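Local coordinates for major royal jelly protein 1 (Apis mellifera, PDB 5YYL), which is the most abundant protein of royal jelly, binds sterol and probably serves as a nutrient in the food of honeybee larvae, at residues D70-H73 against D74-F77. Residues are numbered along the deposited sequence; the frame is centred on the assembly and turned at random.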
loop_
_atom_site.group_PDB
_atom_site.type_symbol
_atom_site.label_atom_id
_atom_site.label_comp_id
_atom_site.label_asym_id
_atom_site.label_seq_id
_atom_site.Cartn_x
_atom_site.Cartn_y
_atom_site.Cartn_z
ATOM N N ASP A 70 17.898 -2.049 -29.612
ATOM C CA ASP A 70 16.458 -2.034 -29.402
ATOM C C ASP A 70 16.178 -2.356 -27.931
ATOM O O ASP A 70 17.108 -2.468 -27.136
ATOM C CB ASP A 70 15.744 -2.973 -30.382
ATOM C CG ASP A 70 14.336 -2.488 -30.744
ATOM O OD1 ASP A 70 13.548 -2.213 -29.783
ATOM O OD2 ASP A 70 14.009 -2.415 -31.965
ATOM N N GLN A 71 14.910 -2.471 -27.559
ATOM C CA GLN A 71 14.531 -2.572 -26.165
ATOM C C GLN A 71 13.208 -3.282 -26.077
ATOM O O GLN A 71 12.288 -2.948 -26.827
ATOM C CB GLN A 71 14.426 -1.165 -25.569
ATOM C CG GLN A 71 13.974 -1.100 -24.114
ATOM C CD GLN A 71 12.469 -1.199 -23.911
ATOM O OE1 GLN A 71 11.690 -0.701 -24.721
ATOM N NE2 GLN A 71 12.056 -1.843 -22.831
ATOM N N TRP A 72 13.123 -4.266 -25.175
ATOM C CA TRP A 72 11.858 -4.932 -24.840
ATOM C C TRP A 72 11.915 -5.371 -23.390
ATOM O O TRP A 72 12.844 -6.093 -23.005
ATOM C CB TRP A 72 11.640 -6.137 -25.748
ATOM C CG TRP A 72 10.396 -6.884 -25.492
ATOM C CD1 TRP A 72 9.168 -6.655 -26.046
ATOM C CD2 TRP A 72 10.243 -8.017 -24.648
ATOM N NE1 TRP A 72 8.246 -7.583 -25.592
ATOM C CE2 TRP A 72 8.884 -8.428 -24.730
ATOM C CE3 TRP A 72 11.119 -8.736 -23.833
ATOM C CZ2 TRP A 72 8.393 -9.519 -24.032
ATOM C CZ3 TRP A 72 10.635 -9.815 -23.127
ATOM C CH2 TRP A 72 9.276 -10.203 -23.231
ATOM N N HIS A 73 10.946 -4.920 -22.595
ATOM C CA HIS A 73 10.915 -5.182 -21.153
ATOM C C HIS A 73 12.294 -4.870 -20.542
ATOM O O HIS A 73 12.800 -3.769 -20.744
ATOM C CB HIS A 73 10.420 -6.608 -20.880
ATOM C CG HIS A 73 8.997 -6.851 -21.282
ATOM N ND1 HIS A 73 8.341 -8.031 -20.998
ATOM C CD2 HIS A 73 8.093 -6.063 -21.916
ATOM C CE1 HIS A 73 7.099 -7.963 -21.451
ATOM N NE2 HIS A 73 6.923 -6.779 -22.017
ATOM N N ASP A 74 12.928 -5.822 -19.861
ATOM C CA ASP A 74 14.228 -5.576 -19.199
ATOM C C ASP A 74 15.445 -5.702 -20.121
ATOM O O ASP A 74 16.559 -5.359 -19.715
ATOM C CB ASP A 74 14.412 -6.487 -17.968
ATOM C CG ASP A 74 14.137 -7.962 -18.255
ATOM O OD1 ASP A 74 13.541 -8.297 -19.312
ATOM O OD2 ASP A 74 14.538 -8.786 -17.414
ATOM N N LYS A 75 15.219 -6.160 -21.356
ATOM C CA LYS A 75 16.285 -6.393 -22.322
ATOM C C LYS A 75 16.567 -5.132 -23.135
ATOM O O LYS A 75 15.644 -4.460 -23.574
ATOM C CB LYS A 75 15.897 -7.552 -23.249
ATOM C CG LYS A 75 15.582 -8.845 -22.512
ATOM C CD LYS A 75 14.932 -9.891 -23.420
ATOM C CE LYS A 75 14.258 -11.012 -22.623
ATOM N NZ LYS A 75 15.162 -11.647 -21.609
ATOM N N ILE A 76 17.847 -4.806 -23.286
ATOM C CA ILE A 76 18.327 -3.816 -24.238
ATOM C C ILE A 76 19.177 -4.599 -25.229
ATOM O O ILE A 76 20.217 -5.120 -24.849
ATOM C CB ILE A 76 19.229 -2.750 -23.557
ATOM C CG1 ILE A 76 18.458 -1.906 -22.537
ATOM C CG2 ILE A 76 19.895 -1.850 -24.592
ATOM C CD1 ILE A 76 17.459 -0.929 -23.118
ATOM N N PHE A 77 18.748 -4.686 -26.488
ATOM C CA PHE A 77 19.514 -5.396 -27.522
ATOM C C PHE A 77 20.629 -4.521 -28.061
ATOM O O PHE A 77 20.480 -3.319 -28.137
ATOM C CB PHE A 77 18.606 -5.903 -28.632
ATOM C CG PHE A 77 17.643 -6.950 -28.161
ATOM C CD1 PHE A 77 18.040 -8.290 -28.034
ATOM C CD2 PHE A 77 16.350 -6.609 -27.785
ATOM C CE1 PHE A 77 17.157 -9.256 -27.571
ATOM C CE2 PHE A 77 15.452 -7.581 -27.339
ATOM C CZ PHE A 77 15.860 -8.906 -27.235
#
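Asp70 and Phe77 form a hydrogen-bonded antiparallel pair in the tight beta hairpin that joins strands 65-72 and 75-81, next to each other in one four-stranded antiparallel sheet of the beta-propeller fold. Asp70 N donates to Phe77 O (3.2 Å), and Phe77 N returns a bond to Asp70 O (2.8 Å). The Asp70 carboxylate leans along its own strand, where OD1 accepts the following backbone N-H, Gln71 N, through its anti lone pair; salt bridges to Lys358 and Lys360 probably balance its charge.

Gln71 faces Ile76 at a non-hydrogen-bonded position, and the two side chains meet on the opposite side of the sheet from Asp70 and Phe77. There Gln71 CG touches Ile76 CD1 at 3.6 Å. With CG anti to N (chi1 177°) and a bend at chi2, the glutamine carries its amide along its own strand to the turn, and NE2 reaches His73 O in the carbonyl plane.

Trp72 and Lys75 exchange two backbone bonds; the one from Lys75 N to Trp72 O closes the type II' turn through His73 and Asp74. Beyond them the lysine chain runs alongside the indole in the same direction, and its CE meets the ring edge at CZ3 (3.8 Å). Trp72 CB in turn sits near the edge of the Phe77 ring, whose other neighbours include Tyr107, edge-to-face, and Leu127.

His73, in the turn's second position, folds back over one indole face, placing its CG 3.6 Å above the centre of the six-membered ring of Trp72.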